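Local coordinates for protein multicopper oxidase (Arthrobacter sp. FB24, PDB 3GDC) that probably acts as a trimeric two-domain laccase, using bound copper ions to oxidise phenol-like substrates while reducing dioxygen to water, at residues D30-R35 / G73-I78; T67-E72 / G149-P154; N226-Y231 / E241-I246; I207-V212 / I246-G251. All blocks are in the same frame, centred on the assembly; numbering follows the deposited sequence.

Following the chain from its N terminus, contact 1 opens at 30-35 and contact 2 opens at 67-72, before contact 1 has closed at 73-78; contact 2 closes only at 149-154, so the two cross. They belong to one sheet and touch, with R35 lying on W69 and A70 and L76 on F150. Later in the chain, contact 4 opens at 207-212 and closes at 246-251, and the shorter hairpin of contact 3 is nested inside that loop, sharing I246 with it. Contacts 1 and 2 thus tie strands of the first cupredoxin-type domain, contacts 3 and 4 those of the second. Contacts 2 and 4 also touch, I151 on H208 and G149 on I210, at one place where the two domains meet.

Contact 1 (D30-R35 / G73-I78)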
loop_
_atom_site.group_PDB
_atom_site.type_symbol
_atom_site.label_atom_id
_atom_site.label_comp_id
_atom_site.label_asym_id
_atom_site.label_seq_id
_atom_site.Cartn_x
_atom_site.Cartn_y
_atom_site.Cartn_z
ATOM N N ASP A 30 -13.154 13.329 39.571
ATOM C CA ASP A 30 -11.945 12.512 39.324
ATOM C C ASP A 30 -10.875 13.356 38.613
ATOM O O ASP A 30 -9.739 12.913 38.426
ATOM C CB ASP A 30 -12.216 11.135 38.648
ATOM C CG ASP A 30 -12.356 11.201 37.114
ATOM O OD1 ASP A 30 -12.676 12.267 36.548
ATOM O OD2 ASP A 30 -12.170 10.139 36.468
ATOM N N GLY A 31 -11.260 14.576 38.234
ATOM C CA GLY A 31 -10.347 15.553 37.638
ATOM C C GLY A 31 -10.340 15.574 36.114
ATOM O O GLY A 31 -9.898 16.556 35.500
ATOM N N ARG A 32 -10.825 14.495 35.506
ATOM C CA ARG A 32 -10.858 14.369 34.042
ATOM C C ARG A 32 -11.816 15.346 33.365
ATOM O O ARG A 32 -12.789 15.806 33.962
ATOM C CB ARG A 32 -11.237 12.949 33.621
ATOM C CG ARG A 32 -10.177 11.891 33.876
ATOM C CD ARG A 32 -10.455 10.658 33.024
ATOM N NE ARG A 32 -11.745 10.042 33.339
ATOM C CZ ARG A 32 -12.528 9.429 32.455
ATOM N NH1 ARG A 32 -12.171 9.350 31.175
ATOM N NH2 ARG A 32 -13.682 8.899 32.846
ATOM N N THR A 33 -11.538 15.618 32.092
ATOM C CA THR A 33 -12.391 16.451 31.259
ATOM C C THR A 33 -13.487 15.607 30.611
ATOM O O THR A 33 -13.223 14.514 30.090
ATOM C CB THR A 33 -11.551 17.146 30.165
ATOM O OG1 THR A 33 -10.622 18.041 30.787
ATOM C CG2 THR A 33 -12.421 17.926 29.197
ATOM N N LEU A 34 -14.717 16.105 30.693
ATOM C CA LEU A 34 -15.837 15.556 29.942
ATOM C C LEU A 34 -16.064 16.450 28.731
ATOM O O LEU A 34 -16.359 17.637 28.869
ATOM C CB LEU A 34 -17.101 15.489 30.805
ATOM C CG LEU A 34 -18.389 15.035 30.100
ATOM C CD1 LEU A 34 -18.304 13.575 29.631
ATOM C CD2 LEU A 34 -19.603 15.232 31.000
ATOM N N ARG A 35 -15.924 15.877 27.538
ATOM C CA ARG A 35 -15.971 16.658 26.310
ATOM C C ARG A 35 -17.150 16.172 25.474
ATOM O O ARG A 35 -17.293 14.970 25.258
ATOM C CB ARG A 35 -14.645 16.477 25.561
ATOM C CG ARG A 35 -14.384 17.468 24.474
ATOM C CD ARG A 35 -13.015 17.201 23.829
ATOM N NE ARG A 35 -11.893 17.390 24.749
ATOM C CZ ARG A 35 -11.314 18.560 25.022
ATOM N NH1 ARG A 35 -11.728 19.678 24.443
ATOM N NH2 ARG A 35 -10.296 18.605 25.879
ATOM N N GLY A 73 -7.427 10.260 27.114
ATOM C CA GLY A 73 -8.039 9.997 28.416
ATOM C C GLY A 73 -9.313 10.750 28.744
ATOM O O GLY A 73 -9.983 10.404 29.727
ATOM N N ASP A 74 -9.663 11.773 27.945
ATOM C CA ASP A 74 -10.916 12.525 28.125
ATOM C C ASP A 74 -12.107 11.579 28.041
ATOM O O ASP A 74 -12.060 10.569 27.328
ATOM C CB ASP A 74 -11.116 13.611 27.045
ATOM C CG ASP A 74 -10.194 14.820 27.194
ATOM O OD1 ASP A 74 -9.475 14.989 28.215
ATOM O OD2 ASP A 74 -10.191 15.634 26.240
ATOM N N ALA A 75 -13.171 11.901 28.780
ATOM C CA ALA A 75 -14.431 11.194 28.649
ATOM C C ALA A 75 -15.219 11.901 27.553
ATOM O O ALA A 75 -15.395 13.123 27.599
ATOM C CB ALA A 75 -15.202 11.214 29.975
ATOM N N LEU A 76 -15.678 11.137 26.563
ATOM C CA LEU A 76 -16.347 11.720 25.388
ATOM C C LEU A 76 -17.818 11.351 25.299
ATOM O O LEU A 76 -18.206 10.220 25.612
ATOM C CB LEU A 76 -15.638 11.300 24.082
ATOM C CG LEU A 76 -14.115 11.466 23.981
ATOM C CD1 LEU A 76 -13.635 11.127 22.566
ATOM C CD2 LEU A 76 -13.667 12.869 24.362
ATOM N N ARG A 77 -18.619 12.315 24.860
ATOM C CA ARG A 77 -20.030 12.098 24.554
ATOM C C ARG A 77 -20.355 12.754 23.222
ATOM O O ARG A 77 -20.165 13.967 23.049
ATOM C CB ARG A 77 -20.935 12.683 25.645
ATOM C CG ARG A 77 -20.850 11.958 26.973
ATOM C CD ARG A 77 -21.857 12.527 27.959
ATOM N NE ARG A 77 -21.630 11.983 29.294
ATOM C CZ ARG A 77 -22.114 12.509 30.416
ATOM N NH1 ARG A 77 -22.855 13.613 30.380
ATOM N NH2 ARG A 77 -21.845 11.933 31.577
ATOM N N ILE A 78 -20.833 11.947 22.280
ATOM C CA ILE A 78 -21.315 12.464 21.007
ATOM C C ILE A 78 -22.812 12.266 20.941
ATOM O O ILE A 78 -23.283 11.134 20.867
ATOM C CB ILE A 78 -20.641 11.755 19.812
ATOM C CG1 ILE A 78 -19.118 11.964 19.849
ATOM C CG2 ILE A 78 -21.266 12.205 18.498
ATOM C CD1 ILE A 78 -18.680 13.312 19.433
HETATM O O HOH W 1 -8.634 17.522 28.568
HETATM O O HOH W 2 -9.305 14.316 30.831
#
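R32 crosses to the turn ahead of the second strand, its NH1 donating to G73 O at 2.8 Å from the edge of the guanidinium, with the acceptor almost in the group's plane. A bend at chi3 (-61°) turns the chain so that NE meets the syn lone pair of D30 OD2 at 3.2 Å, while D30 OD1 closes an Asx turn by accepting from R32 N. Two partners along its edge therefore restrict rotation of the guanidinium, and D122 adds a salt bridge to NH1.

T33 runs alongside D74, its CB 3.6 Å from D74 OD1; that oxygen accepts hydrogen bonds from two waters, one also bound to T33 OG1 and the other to T33 N. Parallel pairing begins here with A75 N donating to T33 O at 2.9 Å, and continues through R35 N to A75 O and R77 N to R35 O.

L34 places CD1 3.9 Å from A75 CB and lays CD2 over the centre of one face of the R77 guanidinium. On the other face of the sheet, R35 rests its CB against L76 and grips D74 side-on: NE at 2.9 Å and NH2 at 3.0 Å both reach OD2, from the same face of the carboxylate. R71 N also donates to this oxygen, a set of donors likely to favour the charged form of D74; R35 NH1 is taken by R22 O. With axes 4.8 Å apart and inclined by 16°, strands 33-35 and 75-78 form a parallel pair in the beta sandwich of the first cupredoxin-type domain, as expected for a multicopper oxidase.

Contact 2 (T67-E72 / G149-P154); sequences TLWARE and GFIVEP
Backbone bonds join T67-E72 to G149-P154 in parallel register: L68 N donates to G149 O, I151 N to L68 O at 2.7 Å and nearly straight (176°), A70 N to I151 O, E153 N to A70 O, and E72 N to E153 O at 2.8 Å. A water links T67 OG1 to G149 N at the start of the pair.

Apolar contacts occupy both faces of the sheet. On one, W69 carries its CG anti to the backbone N (chi1 -175°), which lays the indole along the neighbouring strand: CD1 meets I151 CG2 at 3.8 Å and CZ2 meets E153 CB at 3.7 Å. An alanine here would remove both contacts and is likely to uncover part of I151 and the E153 CB, leaving R22 without its cation-pi partner. On the other face L68 CB packs 4.2 Å from F150 CD1, and V152 CG1 lies 3.6 Å from E72 CA.

Charged ends turn to partners beyond the pair, E153 to R158 in a salt bridge and E72 OE1 to K155 N. The chemistry is thus divided: main-chain bonds fix the register, carbon contacts line both faces, and the charges do their work outside the strand pair.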
loop_
_atom_site.group_PDB
_atom_site.type_symbol
_atom_site.label_atom_id
_atom_site.label_comp_id
_atom_site.label_asym_id
_atom_site.label_seq_id
_atom_site.Cartn_x
_atom_site.Cartn_y
_atom_site.Cartn_z
ATOM N N THR A 67 -14.291 17.912 12.496
ATOM C CA THR A 67 -13.074 17.273 12.958
ATOM C C THR A 67 -13.086 17.347 14.484
ATOM O O THR A 67 -12.901 18.421 15.057
ATOM C CB THR A 67 -11.822 17.958 12.393
ATOM O OG1 THR A 67 -11.894 17.934 10.954
ATOM C CG2 THR A 67 -10.573 17.224 12.850
ATOM N N LEU A 68 -13.343 16.214 15.129
ATOM C CA LEU A 68 -13.412 16.177 16.592
ATOM C C LEU A 68 -12.008 16.109 17.172
ATOM O O LEU A 68 -11.159 15.354 16.682
ATOM C CB LEU A 68 -14.273 14.994 17.068
ATOM C CG LEU A 68 -15.649 14.807 16.415
ATOM C CD1 LEU A 68 -16.331 13.600 17.031
ATOM C CD2 LEU A 68 -16.561 16.033 16.503
ATOM N N TRP A 69 -11.754 16.911 18.204
ATOM C CA TRP A 69 -10.443 16.960 18.847
ATOM C C TRP A 69 -10.604 16.686 20.345
ATOM O O TRP A 69 -11.459 17.278 20.994
ATOM C CB TRP A 69 -9.806 18.339 18.633
ATOM C CG TRP A 69 -8.398 18.451 19.154
ATOM C CD1 TRP A 69 -7.242 18.292 18.437
ATOM C CD2 TRP A 69 -7.997 18.711 20.507
ATOM N NE1 TRP A 69 -6.145 18.458 19.257
ATOM C CE2 TRP A 69 -6.583 18.709 20.534
ATOM C CE3 TRP A 69 -8.698 18.961 21.699
ATOM C CZ2 TRP A 69 -5.852 18.942 21.709
ATOM C CZ3 TRP A 69 -7.971 19.186 22.867
ATOM C CH2 TRP A 69 -6.564 19.175 22.862
ATOM N N ALA A 70 -9.794 15.780 20.872
ATOM C CA ALA A 70 -9.795 15.499 22.313
ATOM C C ALA A 70 -8.381 15.260 22.803
ATOM O O ALA A 70 -7.462 15.067 22.006
ATOM C CB ALA A 70 -10.671 14.306 22.609
ATOM N N ARG A 71 -8.195 15.292 24.122
ATOM C CA ARG A 71 -6.934 14.886 24.708
ATOM C C ARG A 71 -7.043 13.466 25.261
ATOM O O ARG A 71 -8.075 13.083 25.815
ATOM C CB ARG A 71 -6.544 15.861 25.809
ATOM C CG ARG A 71 -5.093 15.810 26.198
ATOM C CD ARG A 71 -5.016 15.982 27.688
ATOM N NE ARG A 71 -3.903 16.821 28.107
ATOM C CZ ARG A 71 -3.753 17.274 29.349
ATOM N NH1 ARG A 71 -4.646 16.961 30.280
ATOM N NH2 ARG A 71 -2.716 18.042 29.656
ATOM N N GLU A 72 -5.966 12.700 25.108
ATOM C CA GLU A 72 -5.898 11.316 25.555
ATOM C C GLU A 72 -6.477 11.174 26.966
ATOM O O GLU A 72 -6.092 11.900 27.879
ATOM C CB GLU A 72 -4.451 10.829 25.531
ATOM C CG GLU A 72 -4.274 9.367 25.873
ATOM C CD GLU A 72 -2.810 8.949 25.987
ATOM O OE1 GLU A 72 -1.893 9.803 25.884
ATOM O OE2 GLU A 72 -2.577 7.745 26.193
ATOM N N GLY A 149 -12.938 13.476 10.764
ATOM C CA GLY A 149 -11.733 13.170 11.499
ATOM C C GLY A 149 -11.994 13.156 12.999
ATOM O O GLY A 149 -12.902 13.838 13.495
ATOM N N PHE A 150 -11.161 12.412 13.711
ATOM C CA PHE A 150 -11.257 12.296 15.178
ATOM C C PHE A 150 -9.822 12.245 15.687
ATOM O O PHE A 150 -9.134 11.232 15.512
ATOM C CB PHE A 150 -12.056 11.039 15.524
ATOM C CG PHE A 150 -11.998 10.628 16.977
ATOM C CD1 PHE A 150 -12.028 11.581 18.001
ATOM C CD2 PHE A 150 -11.941 9.270 17.313
ATOM C CE1 PHE A 150 -11.986 11.184 19.352
ATOM C CE2 PHE A 150 -11.905 8.860 18.648
ATOM C CZ PHE A 150 -11.923 9.828 19.671
ATOM N N ILE A 151 -9.364 13.351 16.278
ATOM C CA ILE A 151 -7.963 13.542 16.661
ATOM C C ILE A 151 -7.835 13.468 18.177
ATOM O O ILE A 151 -8.521 14.190 18.876
ATOM C CB ILE A 151 -7.455 14.941 16.207
ATOM C CG1 ILE A 151 -7.771 15.186 14.715
ATOM C CG2 ILE A 151 -5.986 15.172 16.591
ATOM C CD1 ILE A 151 -7.210 14.158 13.754
ATOM N N VAL A 152 -6.970 12.583 18.665
ATOM C CA VAL A 152 -6.719 12.429 20.103
ATOM C C VAL A 152 -5.253 12.751 20.384
ATOM O O VAL A 152 -4.351 11.988 20.012
ATOM C CB VAL A 152 -7.061 11.012 20.606
ATOM C CG1 VAL A 152 -6.757 10.866 22.111
ATOM C CG2 VAL A 152 -8.514 10.657 20.329
ATOM N N GLU A 153 -5.027 13.904 21.008
ATOM C CA GLU A 153 -3.693 14.375 21.354
ATOM C C GLU A 153 -3.096 13.560 22.507
ATOM O O GLU A 153 -3.759 13.360 23.530
ATOM C CB GLU A 153 -3.748 15.856 21.738
ATOM C CG GLU A 153 -2.377 16.536 21.829
ATOM C CD GLU A 153 -1.903 17.080 20.485
ATOM O OE1 GLU A 153 -1.830 18.320 20.331
ATOM O OE2 GLU A 153 -1.614 16.276 19.575
ATOM N N PRO A 154 -1.857 13.069 22.341
ATOM C CA PRO A 154 -1.177 12.395 23.451
ATOM C C PRO A 154 -1.043 13.289 24.681
ATOM O O PRO A 154 -0.798 14.498 24.558
ATOM C CB PRO A 154 0.211 12.063 22.879
ATOM C CG PRO A 154 0.356 12.913 21.648
ATOM C CD PRO A 154 -1.036 13.061 21.115
HETATM O O HOH W 3 -13.250 15.961 9.552
#

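Contact 3 (N226-Y231 / E241-I246)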
loop_
_atom_site.group_PDB
_atom_site.type_symbol
_atom_site.label_atom_id
_atom_site.label_comp_id
_atom_site.label_asym_id
_atom_site.label_seq_id
_atom_site.Cartn_x
_atom_site.Cartn_y
_atom_site.Cartn_z
ATOM N N ASN A 226 9.534 19.072 -1.344
ATOM C CA ASN A 226 9.541 18.955 0.106
ATOM C C ASN A 226 9.486 17.502 0.560
ATOM O O ASN A 226 9.072 16.625 -0.198
ATOM C CB ASN A 226 8.373 19.756 0.687
ATOM C CG ASN A 226 8.624 21.253 0.637
ATOM O OD1 ASN A 226 9.235 21.816 1.539
ATOM N ND2 ASN A 226 8.170 21.898 -0.431
ATOM N N PHE A 227 9.927 17.260 1.792
ATOM C CA PHE A 227 9.912 15.942 2.396
ATOM C C PHE A 227 9.287 16.073 3.777
ATOM O O PHE A 227 9.367 17.139 4.397
ATOM C CB PHE A 227 11.329 15.382 2.507
ATOM C CG PHE A 227 11.799 14.703 1.260
ATOM C CD1 PHE A 227 12.087 15.448 0.121
ATOM C CD2 PHE A 227 11.928 13.316 1.212
ATOM C CE1 PHE A 227 12.500 14.820 -1.046
ATOM C CE2 PHE A 227 12.346 12.685 0.043
ATOM C CZ PHE A 227 12.626 13.444 -1.077
ATOM N N PHE A 228 8.626 15.017 4.225
ATOM C CA PHE A 228 7.971 15.035 5.535
ATOM C C PHE A 228 8.275 13.762 6.300
ATOM O O PHE A 228 8.564 12.728 5.694
ATOM C CB PHE A 228 6.451 15.225 5.388
ATOM C CG PHE A 228 5.802 14.284 4.407
ATOM C CD1 PHE A 228 5.404 13.010 4.803
ATOM C CD2 PHE A 228 5.563 14.688 3.085
ATOM C CE1 PHE A 228 4.806 12.126 3.906
ATOM C CE2 PHE A 228 4.956 13.816 2.188
ATOM C CZ PHE A 228 4.574 12.532 2.605
ATOM N N HIS A 229 8.215 13.841 7.632
ATOM C CA HIS A 229 8.205 12.646 8.454
ATOM C C HIS A 229 6.779 12.162 8.561
ATOM O O HIS A 229 5.862 12.967 8.722
ATOM C CB HIS A 229 8.786 12.917 9.845
ATOM C CG HIS A 229 10.282 12.985 9.857
ATOM N ND1 HIS A 229 10.977 14.174 9.815
ATOM C CD2 HIS A 229 11.213 12.004 9.859
ATOM C CE1 HIS A 229 12.275 13.923 9.815
ATOM N NE2 HIS A 229 12.445 12.612 9.841
ATOM N N TYR A 230 6.583 10.857 8.429
ATOM C CA TYR A 230 5.242 10.303 8.466
ATOM C C TYR A 230 5.044 9.374 9.665
ATOM O O TYR A 230 5.885 8.511 9.938
ATOM C CB TYR A 230 4.915 9.573 7.160
ATOM C CG TYR A 230 3.510 9.043 7.105
ATOM C CD1 TYR A 230 2.415 9.911 7.060
ATOM C CD2 TYR A 230 3.267 7.677 7.089
ATOM C CE1 TYR A 230 1.114 9.420 7.006
ATOM C CE2 TYR A 230 1.970 7.181 7.029
ATOM C CZ TYR A 230 0.906 8.051 6.987
ATOM O OH TYR A 230 -0.375 7.559 6.942
ATOM N N TYR A 231 3.929 9.567 10.361
ATOM C CA TYR A 231 3.581 8.783 11.539
ATOM C C TYR A 231 2.257 8.083 11.290
ATOM O O TYR A 231 1.209 8.709 11.445
ATOM C CB TYR A 231 3.414 9.684 12.769
ATOM C CG TYR A 231 4.598 10.539 13.129
ATOM C CD1 TYR A 231 5.386 10.224 14.232
ATOM C CD2 TYR A 231 4.905 11.686 12.402
ATOM C CE1 TYR A 231 6.462 11.007 14.578
ATOM C CE2 TYR A 231 5.992 12.494 12.747
ATOM C CZ TYR A 231 6.760 12.142 13.832
ATOM O OH TYR A 231 7.825 12.919 14.194
ATOM N N GLU A 241 8.728 6.890 8.434
ATOM C CA GLU A 241 9.275 7.209 7.115
ATOM C C GLU A 241 9.666 8.668 7.019
ATOM O O GLU A 241 9.105 9.510 7.706
ATOM C CB GLU A 241 8.243 6.903 6.014
ATOM C CG GLU A 241 8.150 5.428 5.637
ATOM C CD GLU A 241 7.248 5.158 4.436
ATOM O OE1 GLU A 241 7.523 5.691 3.340
ATOM O OE2 GLU A 241 6.275 4.378 4.583
ATOM N N TYR A 242 10.634 8.963 6.156
ATOM C CA TYR A 242 10.918 10.330 5.755
ATOM C C TYR A 242 10.852 10.320 4.229
ATOM O O TYR A 242 11.665 9.661 3.579
ATOM C CB TYR A 242 12.302 10.762 6.256
ATOM C CG TYR A 242 12.679 12.196 5.940
ATOM C CD1 TYR A 242 11.983 13.260 6.511
ATOM C CD2 TYR A 242 13.752 12.492 5.089
ATOM C CE1 TYR A 242 12.321 14.580 6.243
ATOM C CE2 TYR A 242 14.105 13.825 4.817
ATOM C CZ TYR A 242 13.384 14.860 5.405
ATOM O OH TYR A 242 13.698 16.182 5.156
ATOM N N THR A 243 9.874 11.019 3.669
ATOM C CA THR A 243 9.547 10.849 2.251
ATOM C C THR A 243 8.761 12.021 1.678
ATOM O O THR A 243 8.407 12.946 2.400
ATOM C CB THR A 243 8.796 9.507 2.024
ATOM O OG1 THR A 243 8.711 9.235 0.615
ATOM C CG2 THR A 243 7.407 9.532 2.655
ATOM N N ASP A 244 8.491 11.982 0.372
ATOM C CA ASP A 244 7.650 13.004 -0.252
ATOM C C ASP A 244 6.335 12.459 -0.800
ATOM O O ASP A 244 5.519 13.224 -1.289
ATOM C CB ASP A 244 8.415 13.756 -1.351
ATOM C CG ASP A 244 8.953 12.821 -2.443
ATOM O OD1 ASP A 244 8.409 11.715 -2.609
ATOM O OD2 ASP A 244 9.916 13.205 -3.125
ATOM N N THR A 245 6.155 11.140 -0.725
ATOM C CA THR A 245 4.965 10.467 -1.246
ATOM C C THR A 245 4.552 9.352 -0.287
ATOM O O THR A 245 5.383 8.539 0.102
ATOM C CB THR A 245 5.233 9.835 -2.635
ATOM O OG1 THR A 245 5.695 10.841 -3.541
ATOM C CG2 THR A 245 3.968 9.201 -3.208
ATOM N N ILE A 246 3.275 9.324 0.092
ATOM C CA ILE A 246 2.763 8.223 0.909
ATOM C C ILE A 246 1.436 7.708 0.387
ATOM O O ILE A 246 0.700 8.443 -0.279
ATOM C CB ILE A 246 2.631 8.595 2.421
ATOM C CG1 ILE A 246 1.791 9.854 2.635
ATOM C CG2 ILE A 246 3.977 8.705 3.078
ATOM C CD1 ILE A 246 0.397 9.525 3.102
HETATM O O HOH W 4 10.098 15.950 -3.210
#
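F227 meets Y242 first through CB, which lies 3.6 Å from Y242 CZ and over the tyrosine face in a CH-pi contact. Beyond it the ring passes along the backbone of T243, with CD2 3.5 Å from T243 C. D244 CB sits almost on the ring normal, 4.1 Å from the F227 ring centroid, and at the tip CZ approaches D244 OD2 at 3.4 Å. A serine in its place would lose the whole ring and would probably leave D244 CB without its aromatic cover, opening a gap toward H129 of the second subunit, whose ring also meets F227.

The backbones form an antiparallel beta hairpin, strands 228-232 and 241-243, in which F228 and T243 are a hydrogen-bonded pair: F228 N donates to T243 O at 2.8 Å, and T243 N to F228 O. H229 and Y242, a non-hydrogen-bonded pair, place their rings obliquely, planes at 38°, with Y242 CD1 over the imidazole and 3.4 Å from H229 CE1.

On the other face, F228 turns CG between its backbone N and carbonyl carbon (chi1 50°), bringing one face of the ring over T243 O and the edge atom CE1 to 3.6 Å from I246 CG2. D244 OD1 forms a salt bridge with R253 of the second subunit, and T243 OG1 a hydrogen bond with T233 of that subunit.

Contact 4 (I207-V212 / I246-G251); sequences IHLINV and ISQVQG
L209 and I246 meet tip to tip, CD2 against CD1 at 3.5 Å, closer than an ordinary methyl contact; this marks the tight end. Beside it Q248 stretches from its strand with an extended chain (chi2 178°), which carries the amide obliquely across L209. Its NE2 donates to L209 O at 3.2 Å, coming from above the carbonyl plane rather than along a lone pair, and it also shares a hydrogen bond with Y230 OH, so two oxygens help to fix the turn of the amide. Its OE1 lies against N211 CB at 3.3 Å, and Q248 CB is 3.8 Å from the same carbon. N211 OD1 is taken up by L213 N and N219 ND2.

Toward V212 and G251 side-chain packing thins and hydrogen bonds take over, although this end too is buried. G251 N donates to N211 O at 3.1 Å, nearly straight (170°), while Q250 NE2 reaches V212 O at 3.0 Å from well above the carbonyl plane. Q250 OE1 is hydrogen-bonded to H271 ND1 of the third subunit.

The axes of strand segments 207-211 and 246-249 approach to 7.3 Å and are inclined by 45°, as suits strands of two different sheets meeting in a beta sandwich. F221 of strand 218-223 touches both L209 and I246, M169 of strand 163-172 packs on N211 and Q248, and strand 253-258 flanks L209 through L256.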
loop_
_atom_site.group_PDB
_atom_site.type_symbol
_atom_site.label_atom_id
_atom_site.label_comp_id
_atom_site.label_asym_id
_atom_site.label_seq_id
_atom_site.Cartn_x
_atom_site.Cartn_y
_atom_site.Cartn_z
ATOM N N ILE A 207 0.249 17.893 9.627
ATOM C CA ILE A 207 -0.976 17.594 8.901
ATOM C C ILE A 207 -1.523 16.239 9.341
ATOM O O ILE A 207 -0.811 15.238 9.315
ATOM C CB ILE A 207 -0.723 17.555 7.365
ATOM C CG1 ILE A 207 -0.071 18.854 6.879
ATOM C CG2 ILE A 207 -2.038 17.266 6.607
ATOM C CD1 ILE A 207 0.493 18.762 5.438
ATOM N N HIS A 208 -2.797 16.213 9.712
ATOM C CA HIS A 208 -3.499 14.958 9.933
ATOM C C HIS A 208 -4.177 14.560 8.625
ATOM O O HIS A 208 -5.174 15.161 8.240
ATOM C CB HIS A 208 -4.533 15.128 11.044
ATOM C CG HIS A 208 -3.918 15.544 12.336
ATOM N ND1 HIS A 208 -3.423 14.642 13.251
ATOM C CD2 HIS A 208 -3.651 16.775 12.834
ATOM C CE1 HIS A 208 -2.904 15.298 14.273
ATOM N NE2 HIS A 208 -3.019 16.594 14.040
ATOM N N LEU A 209 -3.644 13.533 7.970
ATOM C CA LEU A 209 -4.138 13.125 6.642
ATOM C C LEU A 209 -4.939 11.851 6.744
ATOM O O LEU A 209 -4.416 10.836 7.205
ATOM C CB LEU A 209 -2.957 12.893 5.688
ATOM C CG LEU A 209 -3.338 12.454 4.271
ATOM C CD1 LEU A 209 -3.924 13.628 3.521
ATOM C CD2 LEU A 209 -2.090 11.929 3.570
ATOM N N ILE A 210 -6.189 11.904 6.297
ATOM C CA ILE A 210 -7.122 10.795 6.452
ATOM C C ILE A 210 -7.717 10.419 5.115
ATOM O O ILE A 210 -8.244 11.278 4.412
ATOM C CB ILE A 210 -8.282 11.182 7.397
ATOM C CG1 ILE A 210 -7.724 11.593 8.754
ATOM C CG2 ILE A 210 -9.296 10.045 7.516
ATOM C CD1 ILE A 210 -8.628 12.523 9.527
ATOM N N ASN A 211 -7.676 9.125 4.795
ATOM C CA ASN A 211 -8.269 8.655 3.558
ATOM C C ASN A 211 -9.637 8.020 3.773
ATOM O O ASN A 211 -9.734 6.975 4.434
ATOM C CB ASN A 211 -7.348 7.659 2.841
ATOM C CG ASN A 211 -7.885 7.291 1.471
ATOM O OD1 ASN A 211 -8.486 8.139 0.799
ATOM N ND2 ASN A 211 -7.700 6.036 1.057
ATOM N N VAL A 212 -10.682 8.628 3.199
ATOM C CA VAL A 212 -12.019 8.008 3.202
ATOM C C VAL A 212 -12.501 7.578 1.805
ATOM O O VAL A 212 -13.643 7.169 1.634
ATOM C CB VAL A 212 -13.080 8.891 3.878
ATOM C CG1 VAL A 212 -12.659 9.241 5.289
ATOM C CG2 VAL A 212 -13.329 10.167 3.055
ATOM N N ILE A 246 3.275 9.324 0.092
ATOM C CA ILE A 246 2.763 8.223 0.909
ATOM C C ILE A 246 1.436 7.708 0.387
ATOM O O ILE A 246 0.700 8.443 -0.279
ATOM C CB ILE A 246 2.631 8.595 2.421
ATOM C CG1 ILE A 246 1.791 9.854 2.635
ATOM C CG2 ILE A 246 3.977 8.705 3.078
ATOM C CD1 ILE A 246 0.397 9.525 3.102
ATOM N N SER A 247 1.118 6.459 0.713
ATOM C CA SER A 247 -0.143 5.859 0.276
ATOM C C SER A 247 -1.000 5.435 1.469
ATOM O O SER A 247 -0.469 5.137 2.555
ATOM C CB SER A 247 0.122 4.658 -0.635
ATOM O OG SER A 247 0.776 3.619 0.082
ATOM N N GLN A 248 -2.311 5.421 1.252
ATOM C CA GLN A 248 -3.288 5.012 2.258
ATOM C C GLN A 248 -4.453 4.311 1.578
ATOM O O GLN A 248 -5.019 4.837 0.627
ATOM C CB GLN A 248 -3.819 6.250 2.989
ATOM C CG GLN A 248 -2.773 7.032 3.793
ATOM C CD GLN A 248 -3.361 8.275 4.458
ATOM O OE1 GLN A 248 -4.445 8.721 4.097
ATOM N NE2 GLN A 248 -2.645 8.830 5.434
ATOM N N VAL A 249 -4.844 3.139 2.070
ATOM C CA VAL A 249 -6.114 2.559 1.645
ATOM C C VAL A 249 -7.210 3.231 2.477
ATOM O O VAL A 249 -6.912 3.997 3.395
ATOM C CB VAL A 249 -6.153 1.030 1.854
ATOM C CG1 VAL A 249 -5.010 0.353 1.088
ATOM C CG2 VAL A 249 -6.112 0.673 3.379
ATOM N N GLN A 250 -8.470 2.949 2.174
ATOM C CA GLN A 250 -9.562 3.554 2.939
ATOM C C GLN A 250 -9.476 3.102 4.397
ATOM O O GLN A 250 -9.283 1.913 4.670
ATOM C CB GLN A 250 -10.916 3.171 2.352
ATOM C CG GLN A 250 -12.054 3.989 2.939
ATOM C CD GLN A 250 -13.416 3.420 2.625
ATOM O OE1 GLN A 250 -13.702 2.253 2.909
ATOM N NE2 GLN A 250 -14.280 4.248 2.050
ATOM N N GLY A 251 -9.590 4.056 5.320
ATOM C CA GLY A 251 -9.485 3.737 6.746
ATOM C C GLY A 251 -8.102 4.020 7.300
ATOM O O GLY A 251 -7.959 4.175 8.510
#